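Walker-Type ATPase (Pyrococcus abyssi, PDB 2QEN) binds ADP and magnesium and is probably an archaeal ATPase of the P-loop class, although its biological role is unknown. Local coordinates at residues L269-G272 and E273-E276; S172-G175 and L176-F180; I330-D334 and N335-I339; R257-K260 and R261-E264. The protein carries 1 engineered substitution. All blocks are in the same frame, centred on the assembly; numbering follows the deposited sequence.

Contact 1: residues L269-G272 and E273-E276; sequences LIMG and ELEE
The carbonyl oxygen of Ile-270 accepts the backbone amide of Leu-274 in the shortest hydrogen bond of this helical turn, N to O 2.8 Å. The amides of Glu-273 and Glu-275 bind Leu-269 O and Met-271 O in the same i to i+4 fashion, whereas the bond from Glu-276 N to Gly-272 O is weak at 3.4 Å. Leu-274 also leans its branch over the oxygen its amide uses, with CG 3.2 Å from Ile-270 O. The Ile-270 and Leu-274 side chains run alongside each other in the same direction. With Ile-270 CG2 placed anti to the backbone N (CG1 at chi1 -67°), that methyl meets Leu-274 CD1 at 3.9 Å. Met-271 reaches the same CD1 with its terminal CE at 4.1 Å, its chain bent at both the second and third torsions. Val-344 and Val-347 of helix 342-348 pack on Ile-270, and Leu-348 of the same helix on Leu-274. Glu-273 faces another way: its extended chain passes Leu-269 O, with CG 3.8 Å from that oxygen, and its OE2 forms a salt bridge with Arg-41, a residue that binds ADP. An alanine in place of Glu-273 removes the carboxylate and would probably leave the Arg-41 guanidinium without this mate and freer to turn. The arrangement is that of an amphipathic alpha-helix, with an apolar ridge turned to the C-terminal part of the chain and a carboxylate turned to an arginine of the P-loop nucleotide site.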
ATOM      1  N   LEU A 269       3.361  11.357  11.794  1.00 32.03           N
ATOM      2  CA  LEU A 269       3.159  10.022  11.224  1.00 32.71           C
ATOM      3  C   LEU A 269       4.487   9.304  10.942  1.00 32.70           C
ATOM      4  O   LEU A 269       4.690   8.145  11.350  1.00 32.55           O
ATOM      5  CB  LEU A 269       2.309  10.122   9.948  1.00 33.05           C
ATOM      6  CG  LEU A 269       0.906  10.740  10.051  1.00 34.14           C
ATOM      7  CD1 LEU A 269       0.334  11.015   8.661  1.00 35.10           C
ATOM      8  CD2 LEU A 269      -0.059   9.854  10.831  1.00 35.97           C
ATOM      9  N   ILE A 270       5.401  10.012  10.281  1.00 32.64           N
ATOM     10  CA  ILE A 270       6.706   9.457   9.907  1.00 32.26           C
ATOM     11  C   ILE A 270       7.550   9.101  11.132  1.00 32.72           C
ATOM     12  O   ILE A 270       8.283   8.106  11.130  1.00 32.23           O
ATOM     13  CB  ILE A 270       7.449  10.411   8.928  1.00 31.93           C
ATOM     14  CG1 ILE A 270       6.681  10.462   7.601  1.00 31.58           C
ATOM     15  CG2 ILE A 270       8.919   9.986   8.719  1.00 31.12           C
ATOM     16  CD1 ILE A 270       6.856  11.730   6.809  1.00 32.24           C
ATOM     17  N   MET A 271       7.427   9.904  12.183  1.00 33.74           N
ATOM     18  CA  MET A 271       8.158   9.660  13.422  1.00 34.58           C
ATOM     19  C   MET A 271       7.680   8.361  14.064  1.00 34.67           C
ATOM     20  O   MET A 271       8.476   7.619  14.655  1.00 34.31           O
ATOM     21  CB  MET A 271       7.978  10.827  14.391  1.00 35.04           C
ATOM     22  CG  MET A 271       9.268  11.319  15.012  1.00 37.26           C
ATOM     23  SD  MET A 271      10.387  12.038  13.786  1.00 41.70           S
ATOM     24  CE  MET A 271      11.965  11.436  14.387  1.00 37.93           C
ATOM     25  N   GLY A 272       6.376   8.102  13.936  1.00 35.06           N
ATOM     26  CA  GLY A 272       5.738   6.882  14.453  1.00 35.71           C
ATOM     27  C   GLY A 272       6.296   5.642  13.780  1.00 36.13           C
ATOM     28  O   GLY A 272       6.594   4.653  14.444  1.00 36.30           O
ATOM     29  N   GLU A 273       6.436   5.709  12.457  1.00 36.43           N
ATOM     30  CA  GLU A 273       7.047   4.646  11.661  1.00 37.18           C
ATOM     31  C   GLU A 273       8.555   4.511  11.899  1.00 37.53           C
ATOM     32  O   GLU A 273       9.088   3.401  11.893  1.00 37.93           O
ATOM     33  CB  GLU A 273       6.798   4.881  10.180  1.00 37.05           C
ATOM     34  CG  GLU A 273       5.358   4.800   9.776  1.00 38.50           C
ATOM     35  CD  GLU A 273       5.035   5.675   8.584  1.00 40.74           C
ATOM     36  OE1 GLU A 273       5.930   5.925   7.747  1.00 42.34           O
ATOM     37  OE2 GLU A 273       3.872   6.113   8.488  1.00 42.11           O
ATOM     38  N   LEU A 274       9.240   5.631  12.106  1.00 37.55           N
ATOM     39  CA  LEU A 274      10.657   5.588  12.436  1.00 37.95           C
ATOM     40  C   LEU A 274      10.913   4.960  13.818  1.00 38.48           C
ATOM     41  O   LEU A 274      11.964   4.344  14.031  1.00 38.34           O
ATOM     42  CB  LEU A 274      11.291   6.978  12.322  1.00 37.70           C
ATOM     43  CG  LEU A 274      11.404   7.603  10.925  1.00 37.94           C
ATOM     44  CD1 LEU A 274      11.878   9.055  11.044  1.00 38.09           C
ATOM     45  CD2 LEU A 274      12.329   6.806   9.989  1.00 37.59           C
ATOM     46  N   GLU A 275       9.955   5.118  14.740  1.00 38.91           N
ATOM     47  CA  GLU A 275       9.977   4.433  16.038  1.00 39.66           C
ATOM     48  C   GLU A 275      10.028   2.918  15.842  1.00 39.45           C
ATOM     49  O   GLU A 275      10.838   2.229  16.471  1.00 39.60           O
ATOM     50  CB  GLU A 275       8.731   4.768  16.874  1.00 39.56           C
ATOM     51  CG  GLU A 275       8.764   6.087  17.634  1.00 40.66           C
ATOM     52  CD  GLU A 275       7.610   6.227  18.637  1.00 41.32           C
ATOM     53  OE1 GLU A 275       6.529   5.611  18.431  1.00 43.56           O
ATOM     54  OE2 GLU A 275       7.781   6.955  19.644  1.00 43.47           O
ATOM     55  N   GLU A 276       9.146   2.414  14.977  1.00 39.09           N
ATOM     56  CA  GLU A 276       9.079   0.991  14.652  1.00 39.03           C
ATOM     57  C   GLU A 276      10.434   0.482  14.155  1.00 38.28           C
ATOM     58  O   GLU A 276      10.936  -0.530  14.652  1.00 38.20           O
ATOM     59  CB  GLU A 276       7.970   0.705  13.622  1.00 39.08           C
ATOM     60  CG  GLU A 276       6.543   1.055  14.088  1.00 39.99           C
ATOM     61  CD  GLU A 276       5.455   0.786  13.030  1.00 40.15           C
ATOM     62  OE1 GLU A 276       5.652   1.108  11.832  1.00 41.37           O
ATOM     63  OE2 GLU A 276       4.384   0.262  13.411  1.00 41.88           O
TER

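Contact 2: residues S172-G175 and L176-F180; sequences SEVG and LLHDF
Glu-173, the N-cap residue of helix 174-181, offers its carbonyl oxygen to two amides of the first turn. Leu-177 N lies 3.0 Å from Glu-173 O, close to the line of the C=O bond, while the bond from Leu-176 N is weak and bent. His-178 N then binds Val-174 O almost straight (N-H...O 175°), and Asp-179 N binds Gly-175 O at 3.0 Å. Among the side-chain contacts, Glu-173 and Leu-176 pass each other at a slant, with OE2 of the glutamate 3.6 Å from Leu-176 CD2; OE1 of that carboxylate bonds Gln-138. Val-174 and His-178 run alongside one another. CG1 of the valine, anti to its backbone N (chi1 179°), meets His-178 NE2 at 3.4 Å, and the ring's CD2 comes within 3.2 Å of Val-174 O. The His-178 side chain also touches Leu-35 and Leu-37 of strand 33-37. Exchanging His-178 for an alanine would probably open a gap between Val-174 CG1 and these leucines. Helix 174-181, which follows strand 165-171 after a short turn, thus lies against the adjacent strand 33-37, while Leu-176 touches Met-327 and Asp-179 forms a salt bridge with Lys-326 of helix 314-326.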
ATOM      1  N   SER A 172       3.083  -1.713  -0.106  1.00 27.03           N
ATOM      2  CA  SER A 172       3.965  -0.548  -0.086  1.00 26.87           C
ATOM      3  C   SER A 172       5.422  -0.988   0.080  1.00 26.60           C
ATOM      4  O   SER A 172       6.330  -0.329  -0.425  1.00 26.74           O
ATOM      5  CB  SER A 172       3.573   0.406   1.042  1.00 26.77           C
ATOM      6  OG  SER A 172       2.231   0.866   0.883  1.00 28.25           O
ATOM      7  N   GLU A 173       5.632  -2.093   0.798  1.00 25.66           N
ATOM      8  CA  GLU A 173       6.958  -2.680   0.973  1.00 25.58           C
ATOM      9  C   GLU A 173       7.111  -3.725  -0.125  1.00 25.27           C
ATOM     10  O   GLU A 173       6.987  -4.925   0.116  1.00 24.76           O
ATOM     11  CB  GLU A 173       7.112  -3.293   2.374  1.00 25.21           C
ATOM     12  CG  GLU A 173       6.780  -2.311   3.537  1.00 26.14           C
ATOM     13  CD  GLU A 173       6.837  -2.968   4.917  1.00 26.66           C
ATOM     14  OE1 GLU A 173       5.974  -3.834   5.209  1.00 28.53           O
ATOM     15  OE2 GLU A 173       7.734  -2.613   5.721  1.00 28.69           O
ATOM     16  N   VAL A 174       7.346  -3.235  -1.340  1.00 25.37           N
ATOM     17  CA  VAL A 174       7.350  -4.049  -2.553  1.00 25.54           C
ATOM     18  C   VAL A 174       8.323  -5.239  -2.506  1.00 25.81           C
ATOM     19  O   VAL A 174       7.960  -6.370  -2.849  1.00 26.14           O
ATOM     20  CB  VAL A 174       7.600  -3.180  -3.814  1.00 25.75           C
ATOM     21  CG1 VAL A 174       7.614  -4.062  -5.081  1.00 26.10           C
ATOM     22  CG2 VAL A 174       6.527  -2.105  -3.943  1.00 24.71           C
ATOM     23  N   GLY A 175       9.548  -4.987  -2.074  1.00 25.81           N
ATOM     24  CA  GLY A 175      10.554  -6.035  -1.977  1.00 26.53           C
ATOM     25  C   GLY A 175      10.149  -7.114  -0.996  1.00 26.67           C
ATOM     26  O   GLY A 175      10.471  -8.277  -1.189  1.00 26.18           O
ATOM     27  N   LEU A 176       9.436  -6.709   0.056  1.00 27.10           N
ATOM     28  CA  LEU A 176       8.993  -7.610   1.113  1.00 27.11           C
ATOM     29  C   LEU A 176       7.832  -8.460   0.644  1.00 27.39           C
ATOM     30  O   LEU A 176       7.677  -9.602   1.089  1.00 27.50           O
ATOM     31  CB  LEU A 176       8.616  -6.818   2.373  1.00 27.18           C
ATOM     32  CG  LEU A 176       9.504  -6.865   3.636  1.00 27.68           C
ATOM     33  CD1 LEU A 176      10.998  -7.209   3.421  1.00 26.61           C
ATOM     34  CD2 LEU A 176       9.360  -5.618   4.486  1.00 26.83           C
ATOM     35  N   LEU A 177       7.009  -7.897  -0.245  1.00 27.43           N
ATOM     36  CA  LEU A 177       5.941  -8.659  -0.874  1.00 27.68           C
ATOM     37  C   LEU A 177       6.545  -9.724  -1.788  1.00 27.59           C
ATOM     38  O   LEU A 177       6.210 -10.888  -1.648  1.00 28.34           O
ATOM     39  CB  LEU A 177       4.907  -7.762  -1.596  1.00 27.37           C
ATOM     40  CG  LEU A 177       3.719  -8.484  -2.249  1.00 28.38           C
ATOM     41  CD1 LEU A 177       2.976  -9.369  -1.235  1.00 28.62           C
ATOM     42  CD2 LEU A 177       2.725  -7.513  -2.926  1.00 26.85           C
ATOM     43  N   HIS A 178       7.442  -9.334  -2.691  1.00 27.51           N
ATOM     44  CA  HIS A 178       8.160 -10.300  -3.532  1.00 28.39           C
ATOM     45  C   HIS A 178       8.854 -11.392  -2.704  1.00 28.99           C
ATOM     46  O   HIS A 178       8.892 -12.550  -3.121  1.00 29.58           O
ATOM     47  CB  HIS A 178       9.211  -9.624  -4.428  1.00 28.28           C
ATOM     48  CG  HIS A 178       8.651  -8.649  -5.423  1.00 29.93           C
ATOM     49  ND1 HIS A 178       7.614  -8.961  -6.281  1.00 29.83           N
ATOM     50  CD2 HIS A 178       9.012  -7.375  -5.719  1.00 29.68           C
ATOM     51  CE1 HIS A 178       7.348  -7.914  -7.045  1.00 29.43           C
ATOM     52  NE2 HIS A 178       8.180  -6.938  -6.724  1.00 28.95           N
ATOM     53  N   ASP A 179       9.410 -11.024  -1.551  1.00 29.26           N
ATOM     54  CA  ASP A 179      10.086 -11.984  -0.672  1.00 30.35           C
ATOM     55  C   ASP A 179       9.104 -13.007  -0.119  1.00 30.42           C
ATOM     56  O   ASP A 179       9.409 -14.183  -0.083  1.00 31.02           O
ATOM     57  CB  ASP A 179      10.802 -11.285   0.500  1.00 30.33           C
ATOM     58  CG  ASP A 179      12.235 -10.898   0.181  1.00 31.77           C
ATOM     59  OD1 ASP A 179      12.721 -11.180  -0.936  1.00 32.98           O
ATOM     60  OD2 ASP A 179      12.889 -10.307   1.074  1.00 33.92           O
ATOM     61  N   PHE A 180       7.943 -12.543   0.332  1.00 30.39           N
ATOM     62  CA  PHE A 180       6.901 -13.410   0.900  1.00 30.91           C
ATOM     63  C   PHE A 180       6.384 -14.447  -0.107  1.00 31.25           C
ATOM     64  O   PHE A 180       6.237 -15.614   0.237  1.00 31.17           O
ATOM     65  CB  PHE A 180       5.745 -12.559   1.463  1.00 30.55           C
ATOM     66  CG  PHE A 180       4.498 -13.337   1.786  1.00 30.25           C
ATOM     67  CD1 PHE A 180       4.532 -14.413   2.680  1.00 31.37           C
ATOM     68  CD2 PHE A 180       3.276 -12.965   1.226  1.00 31.54           C
ATOM     69  CE1 PHE A 180       3.366 -15.136   2.992  1.00 31.62           C
ATOM     70  CE2 PHE A 180       2.095 -13.677   1.520  1.00 31.53           C
ATOM     71  CZ  PHE A 180       2.145 -14.769   2.412  1.00 32.45           C
TER

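Contact 3: residues I330-D334 and N335-I339; sequences IVEED and NTYKI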
ATOM      1  N   ILE A 330      13.701   3.591   0.678  1.00 27.87           N
ATOM      2  CA  ILE A 330      14.792   4.069  -0.143  1.00 27.76           C
ATOM      3  C   ILE A 330      14.775   3.469  -1.551  1.00 27.67           C
ATOM      4  O   ILE A 330      14.371   2.331  -1.747  1.00 26.75           O
ATOM      5  CB  ILE A 330      16.132   3.789   0.612  1.00 28.02           C
ATOM      6  CG1 ILE A 330      16.791   5.070   1.015  1.00 27.90           C
ATOM      7  CG2 ILE A 330      17.081   2.820  -0.075  1.00 27.96           C
ATOM      8  CD1 ILE A 330      16.453   5.362   2.377  1.00 29.25           C
ATOM      9  N   VAL A 331      15.200   4.274  -2.517  1.00 28.29           N
ATOM     10  CA  VAL A 331      15.525   3.809  -3.854  1.00 29.16           C
ATOM     11  C   VAL A 331      17.050   3.951  -4.070  1.00 29.98           C
ATOM     12  O   VAL A 331      17.665   4.941  -3.625  1.00 29.34           O
ATOM     13  CB  VAL A 331      14.740   4.609  -4.937  1.00 29.21           C
ATOM     14  CG1 VAL A 331      14.932   4.003  -6.281  1.00 30.33           C
ATOM     15  CG2 VAL A 331      13.235   4.621  -4.628  1.00 30.28           C
ATOM     16  N   GLU A 332      17.654   2.948  -4.710  1.00 30.54           N
ATOM     17  CA  GLU A 332      19.013   3.056  -5.231  1.00 32.28           C
ATOM     18  C   GLU A 332      18.963   3.187  -6.744  1.00 32.82           C
ATOM     19  O   GLU A 332      18.484   2.283  -7.430  1.00 32.83           O
ATOM     20  CB  GLU A 332      19.887   1.853  -4.841  1.00 31.73           C
ATOM     21  CG  GLU A 332      21.313   1.932  -5.422  1.00 33.21           C
ATOM     22  CD  GLU A 332      22.233   0.774  -5.015  1.00 34.33           C
ATOM     23  OE1 GLU A 332      21.744  -0.249  -4.470  1.00 36.12           O
ATOM     24  OE2 GLU A 332      23.470   0.899  -5.241  1.00 36.67           O
ATOM     25  N   GLU A 333      19.449   4.314  -7.257  1.00 33.76           N
ATOM     26  CA  GLU A 333      19.490   4.558  -8.699  1.00 35.18           C
ATOM     27  C   GLU A 333      20.784   5.256  -9.089  1.00 35.34           C
ATOM     28  O   GLU A 333      21.291   6.061  -8.330  1.00 35.48           O
ATOM     29  CB  GLU A 333      18.320   5.430  -9.125  1.00 35.02           C
ATOM     30  CG  GLU A 333      17.021   4.684  -9.330  1.00 36.46           C
ATOM     31  CD  GLU A 333      15.840   5.613  -9.584  1.00 36.32           C
ATOM     32  OE1 GLU A 333      15.773   6.705  -8.958  1.00 37.00           O
ATOM     33  OE2 GLU A 333      14.977   5.231 -10.401  1.00 36.53           O
ATOM     34  N   ASP A 334      21.297   4.953 -10.281  1.00 36.34           N
ATOM     35  CA  ASP A 334      22.551   5.537 -10.781  1.00 36.93           C
ATOM     36  C   ASP A 334      23.650   5.553  -9.710  1.00 36.51           C
ATOM     37  O   ASP A 334      24.326   6.574  -9.520  1.00 36.69           O
ATOM     38  CB  ASP A 334      22.317   6.961 -11.320  1.00 37.49           C
ATOM     39  CG  ASP A 334      21.920   6.981 -12.782  1.00 39.42           C
ATOM     40  OD1 ASP A 334      20.879   6.383 -13.133  1.00 41.74           O
ATOM     41  OD2 ASP A 334      22.646   7.611 -13.585  1.00 41.54           O
ATOM     42  N   ASN A 335      23.797   4.426  -9.009  1.00 35.78           N
ATOM     43  CA  ASN A 335      24.760   4.278  -7.925  1.00 35.51           C
ATOM     44  C   ASN A 335      24.609   5.314  -6.788  1.00 35.25           C
ATOM     45  O   ASN A 335      25.595   5.735  -6.169  1.00 35.27           O
ATOM     46  CB  ASN A 335      26.184   4.286  -8.504  1.00 36.12           C
ATOM     47  CG  ASN A 335      27.236   3.888  -7.485  1.00 36.19           C
ATOM     48  OD1 ASN A 335      27.037   2.950  -6.707  1.00 36.20           O
ATOM     49  ND2 ASN A 335      28.370   4.600  -7.492  1.00 35.02           N
ATOM     50  N   THR A 336      23.362   5.704  -6.522  1.00 34.03           N
ATOM     51  CA  THR A 336      23.037   6.706  -5.515  1.00 32.85           C
ATOM     52  C   THR A 336      21.764   6.316  -4.770  1.00 31.78           C
ATOM     53  O   THR A 336      20.793   5.868  -5.382  1.00 31.58           O
ATOM     54  CB  THR A 336      22.869   8.100  -6.171  1.00 33.00           C
ATOM     55  OG1 THR A 336      24.127   8.516  -6.725  1.00 34.02           O
ATOM     56  CG2 THR A 336      22.417   9.124  -5.173  1.00 32.01           C
ATOM     57  N   TYR A 337      21.789   6.471  -3.453  1.00 30.35           N
ATOM     58  CA  TYR A 337      20.600   6.271  -2.617  1.00 30.18           C
ATOM     59  C   TYR A 337      19.776   7.539  -2.456  1.00 29.74           C
ATOM     60  O   TYR A 337      20.317   8.642  -2.326  1.00 29.41           O
ATOM     61  CB  TYR A 337      20.971   5.715  -1.242  1.00 29.79           C
ATOM     62  CG  TYR A 337      21.865   4.515  -1.324  1.00 30.32           C
ATOM     63  CD1 TYR A 337      21.342   3.266  -1.645  1.00 29.46           C
ATOM     64  CD2 TYR A 337      23.243   4.629  -1.121  1.00 30.96           C
ATOM     65  CE1 TYR A 337      22.152   2.161  -1.733  1.00 30.54           C
ATOM     66  CE2 TYR A 337      24.073   3.511  -1.209  1.00 31.02           C
ATOM     67  CZ  TYR A 337      23.516   2.283  -1.511  1.00 30.32           C
ATOM     68  OH  TYR A 337      24.299   1.164  -1.613  1.00 30.63           O
ATOM     69  N   LYS A 338      18.462   7.378  -2.506  1.00 29.55           N
ATOM     70  CA  LYS A 338      17.554   8.459  -2.116  1.00 30.36           C
ATOM     71  C   LYS A 338      16.353   7.986  -1.323  1.00 29.52           C
ATOM     72  O   LYS A 338      15.846   6.877  -1.522  1.00 29.44           O
ATOM     73  CB  LYS A 338      17.106   9.352  -3.293  1.00 30.44           C
ATOM     74  CG  LYS A 338      17.030   8.713  -4.646  1.00 34.25           C
ATOM     75  CD  LYS A 338      18.273   9.083  -5.468  1.00 37.87           C
ATOM     76  CE  LYS A 338      18.410   8.223  -6.711  1.00 39.32           C
ATOM     77  NZ  LYS A 338      19.499   8.739  -7.608  1.00 41.16           N
ATOM     78  N   ILE A 339      15.901   8.844  -0.420  1.00 29.26           N
ATOM     79  CA  ILE A 339      14.638   8.615   0.259  1.00 28.84           C
ATOM     80  C   ILE A 339      13.538   8.562  -0.825  1.00 28.57           C
ATOM     81  O   ILE A 339      13.428   9.461  -1.669  1.00 28.51           O
ATOM     82  CB  ILE A 339      14.355   9.711   1.321  1.00 28.64           C
ATOM     83  CG1 ILE A 339      15.556   9.920   2.261  1.00 29.15           C
ATOM     84  CG2 ILE A 339      13.066   9.435   2.089  1.00 28.89           C
ATOM     85  CD1 ILE A 339      16.019   8.715   3.057  1.00 29.05           C
TER
HETATM   86  O   HOH W   1      23.353  -1.154  -1.947  1.00 34.08           O
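Val-331 and Lys-338 form a hydrogen-bonded pair in an antiparallel beta hairpin, consistent with the wing of the winged helix-turn-helix domain assigned to this region. Their reciprocal bonds, Val-331 N to Lys-338 O at 2.9 Å and Lys-338 N to Val-331 O at 2.8 Å, are both nearly straight. Glu-333 and Thr-336 repeat the pairing next to the turn, where Asp-334 and Asn-335 both adopt left-handed backbone conformations; here Thr-336 N approaches Glu-333 O from well above its carbonyl plane. Packing is tight at the base of the hairpin. Ile-330 CG1 lies 3.3 Å from Lys-338 O, and Ile-330 and Ile-339 bring their CD1 methyls together at a distance so short that its exact value is doubtful. Ile-291 of helix 282-292 touches both isoleucines. The face carrying Glu-333 and Lys-338 is looser: the lysine chain, bent at chi2 (-101°), crosses the glutamate at about a right angle, and its NZ makes a weak bond to Glu-333 O and stays 4.5 Å from Glu-333 OE1. On the other face Glu-332 runs beside the Tyr-337 ring, its carboxylate turned 38° from the ring plane, and OE1 forms a salt bridge with Lys-325. A water at the ring's edge, in its plane, accepts from Tyr-337 OH and donates to Glu-332 OE1 at 3.1 Å.

Contact 4: residues R257-K260 and R261-E264; sequences RAMK and RTLE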
ATOM      1  N   ARG A 257       1.692  28.994   6.642  1.00 25.36           N
ATOM      2  CA  ARG A 257       1.033  28.280   7.744  1.00 25.99           C
ATOM      3  C   ARG A 257       0.451  26.928   7.326  1.00 26.49           C
ATOM      4  O   ARG A 257       0.553  25.958   8.074  1.00 26.21           O
ATOM      5  CB  ARG A 257      -0.051  29.144   8.409  1.00 25.18           C
ATOM      6  CG  ARG A 257       0.501  30.141   9.389  1.00 25.68           C
ATOM      7  CD  ARG A 257      -0.609  30.871  10.142  1.00 28.31           C
ATOM      8  NE  ARG A 257      -1.591  31.474   9.240  1.00 29.96           N
ATOM      9  CZ  ARG A 257      -1.474  32.678   8.689  1.00 31.72           C
ATOM     10  NH1 ARG A 257      -0.430  33.452   8.954  0.50 31.34           N
ATOM     11  NH2 ARG A 257      -2.433  33.124   7.888  1.00 35.47           N
ATOM     12  N   ALA A 258      -0.138  26.856   6.133  1.00 27.19           N
ATOM     13  CA  ALA A 258      -0.587  25.558   5.587  1.00 27.53           C
ATOM     14  C   ALA A 258       0.558  24.555   5.414  1.00 28.38           C
ATOM     15  O   ALA A 258       0.407  23.365   5.715  1.00 29.24           O
ATOM     16  CB  ALA A 258      -1.301  25.749   4.275  1.00 27.02           C
ATOM     17  N   MET A 259       1.693  25.011   4.905  1.00 29.04           N
ATOM     18  CA  MET A 259       2.837  24.110   4.729  1.00 30.29           C
ATOM     19  C   MET A 259       3.477  23.725   6.069  1.00 30.61           C
ATOM     20  O   MET A 259       3.911  22.589   6.244  1.00 30.86           O
ATOM     21  CB  MET A 259       3.886  24.740   3.805  1.00 30.45           C
ATOM     22  CG  MET A 259       4.970  23.774   3.301  1.00 33.15           C
ATOM     23  SD  MET A 259       4.338  22.423   2.249  1.00 34.39           S
ATOM     24  CE  MET A 259       4.225  21.129   3.435  1.00 38.86           C
ATOM     25  N   LYS A 260       3.544  24.675   7.001  1.00 30.53           N
ATOM     26  CA  LYS A 260       4.077  24.414   8.330  1.00 31.79           C
ATOM     27  C   LYS A 260       3.270  23.289   8.993  1.00 31.72           C
ATOM     28  O   LYS A 260       3.836  22.328   9.486  1.00 31.80           O
ATOM     29  CB  LYS A 260       4.036  25.694   9.179  1.00 31.64           C
ATOM     30  CG  LYS A 260       5.273  25.932  10.032  1.00 33.15           C
ATOM     31  CD  LYS A 260       5.167  27.195  10.878  1.00 33.64           C
ATOM     32  CE  LYS A 260       4.576  26.920  12.267  1.00 36.77           C
ATOM     33  NZ  LYS A 260       4.961  27.967  13.293  1.00 36.46           N
ATOM     34  N   ARG A 261       1.944  23.414   8.963  1.00 32.27           N
ATOM     35  CA  ARG A 261       1.021  22.410   9.488  1.00 32.63           C
ATOM     36  C   ARG A 261       1.080  21.073   8.736  1.00 32.14           C
ATOM     37  O   ARG A 261       0.969  20.018   9.349  1.00 32.44           O
ATOM     38  CB  ARG A 261      -0.418  22.939   9.487  1.00 33.33           C
ATOM     39  CG  ARG A 261      -0.639  24.186  10.333  1.00 36.56           C
ATOM     40  CD  ARG A 261      -0.615  23.857  11.808  1.00 44.55           C
ATOM     41  NE  ARG A 261      -1.927  23.925  12.460  1.00 49.95           N
ATOM     42  CZ  ARG A 261      -2.823  22.940  12.476  1.00 51.64           C
ATOM     43  NH1 ARG A 261      -2.591  21.787  11.853  1.00 53.54           N
ATOM     44  NH2 ARG A 261      -3.969  23.114  13.113  1.00 52.58           N
ATOM     45  N   THR A 262       1.232  21.116   7.417  1.00 31.26           N
ATOM     46  CA  THR A 262       1.401  19.892   6.626  1.00 31.04           C
ATOM     47  C   THR A 262       2.633  19.125   7.107  1.00 30.89           C
ATOM     48  O   THR A 262       2.558  17.927   7.335  1.00 31.05           O
ATOM     49  CB  THR A 262       1.486  20.202   5.105  1.00 30.48           C
ATOM     50  OG1 THR A 262       0.314  20.915   4.716  1.00 30.41           O
ATOM     51  CG2 THR A 262       1.586  18.935   4.258  1.00 30.56           C
ATOM     52  N   LEU A 263       3.739  19.839   7.303  1.00 31.05           N
ATOM     53  CA  LEU A 263       5.005  19.250   7.740  1.00 31.95           C
ATOM     54  C   LEU A 263       4.936  18.698   9.156  1.00 32.21           C
ATOM     55  O   LEU A 263       5.551  17.680   9.429  1.00 32.60           O
ATOM     56  CB  LEU A 263       6.180  20.248   7.585  1.00 32.10           C
ATOM     57  CG  LEU A 263       6.491  20.627   6.117  1.00 33.52           C
ATOM     58  CD1 LEU A 263       7.637  21.635   5.960  1.00 33.40           C
ATOM     59  CD2 LEU A 263       6.734  19.391   5.237  1.00 34.34           C
ATOM     60  N   GLU A 264       4.188  19.376  10.031  1.00 32.61           N
ATOM     61  CA  GLU A 264       3.840  18.896  11.377  1.00 33.53           C
ATOM     62  C   GLU A 264       3.110  17.554  11.350  1.00 32.19           C
ATOM     63  O   GLU A 264       3.500  16.621  12.045  1.00 32.06           O
ATOM     64  CB  GLU A 264       2.937  19.907  12.097  1.00 32.98           C
ATOM     65  CG  GLU A 264       3.614  21.183  12.562  1.00 36.76           C
ATOM     66  CD  GLU A 264       2.631  22.184  13.171  1.00 37.57           C
ATOM     67  OE1 GLU A 264       1.402  21.879  13.208  1.00 43.11           O
ATOM     68  OE2 GLU A 264       3.088  23.266  13.623  1.00 42.11           O
TER
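The flat carbonyl group of Ala-258 is approached from opposite faces by two donors of Thr-262: the hydroxyl OG1, tilted 33° from the carbonyl plane, and the backbone N, tilted 28° the other way. The hydroxyl bond is short, OG1 to Ala-258 O 2.6 Å, and the amide bond, Thr-262 N to the same oxygen, is of ordinary length at 2.9 Å. The hydroxyl can fold back because OG1 sits beside its own backbone N (chi1 -57°), which satisfies this buried side-chain oxygen within the helix. A threonine hydroxyl turned onto the carbonyl four residues earlier, beside the usual amide bond, is a familiar arrangement in alpha-helices. The second flat group, the guanidinium of Arg-261, has Glu-264 OE1 well out of its plane, 4.0 Å from NE; this is a long ion pair held by charge alone, with no N-H aimed at the oxygen. Nearer the backbone, Arg-261 lays its CG 3.1 Å from Arg-257 O, the acceptor of its amide. Met-259, bent at its second and third torsions, curls its CE methyl into the groove between Thr-262 and Leu-263. There CE meets Thr-262 CG2 and Leu-263 CD2, each at 3.5 Å. Lys-260 and Glu-264 pass at a slant, NZ and OE2 5.1 Å apart, too far for a salt bridge. Residues 257-264 belong to the early turns of helix 255-280, which puts Ala-258 and Thr-262 against helix 239-252: Ala-258 rests on Phe-245 and Tyr-249, and Thr-262 on Val-244 and Phe-245, while Arg-257, Lys-260, Arg-261 and Glu-264 are exposed.

How the contacts relate
From the N terminus the contacts come in the order 2, 4, 1, 3, strictly in series, so none nests within or crosses another; contacts 1, 2 and 4 are turns of helix and close no loop, while contact 3 closes the short turn of hairpin 330-339. Contact 2 starts helix 174-181 just after strand 165-171 of the parallel nucleotide-binding sheet. Contacts 4 and 1 share helix 255-280, their centres 18 Å apart: the former packs on helix 239-252, the latter on helix 342-348 and Arg-41 of the ADP site. Helix 282-292 touches both contacts 1 and 3, while helix 314-326 touches contact 3 and bonds to contact 2, linking the C-terminal region with the ATPase part.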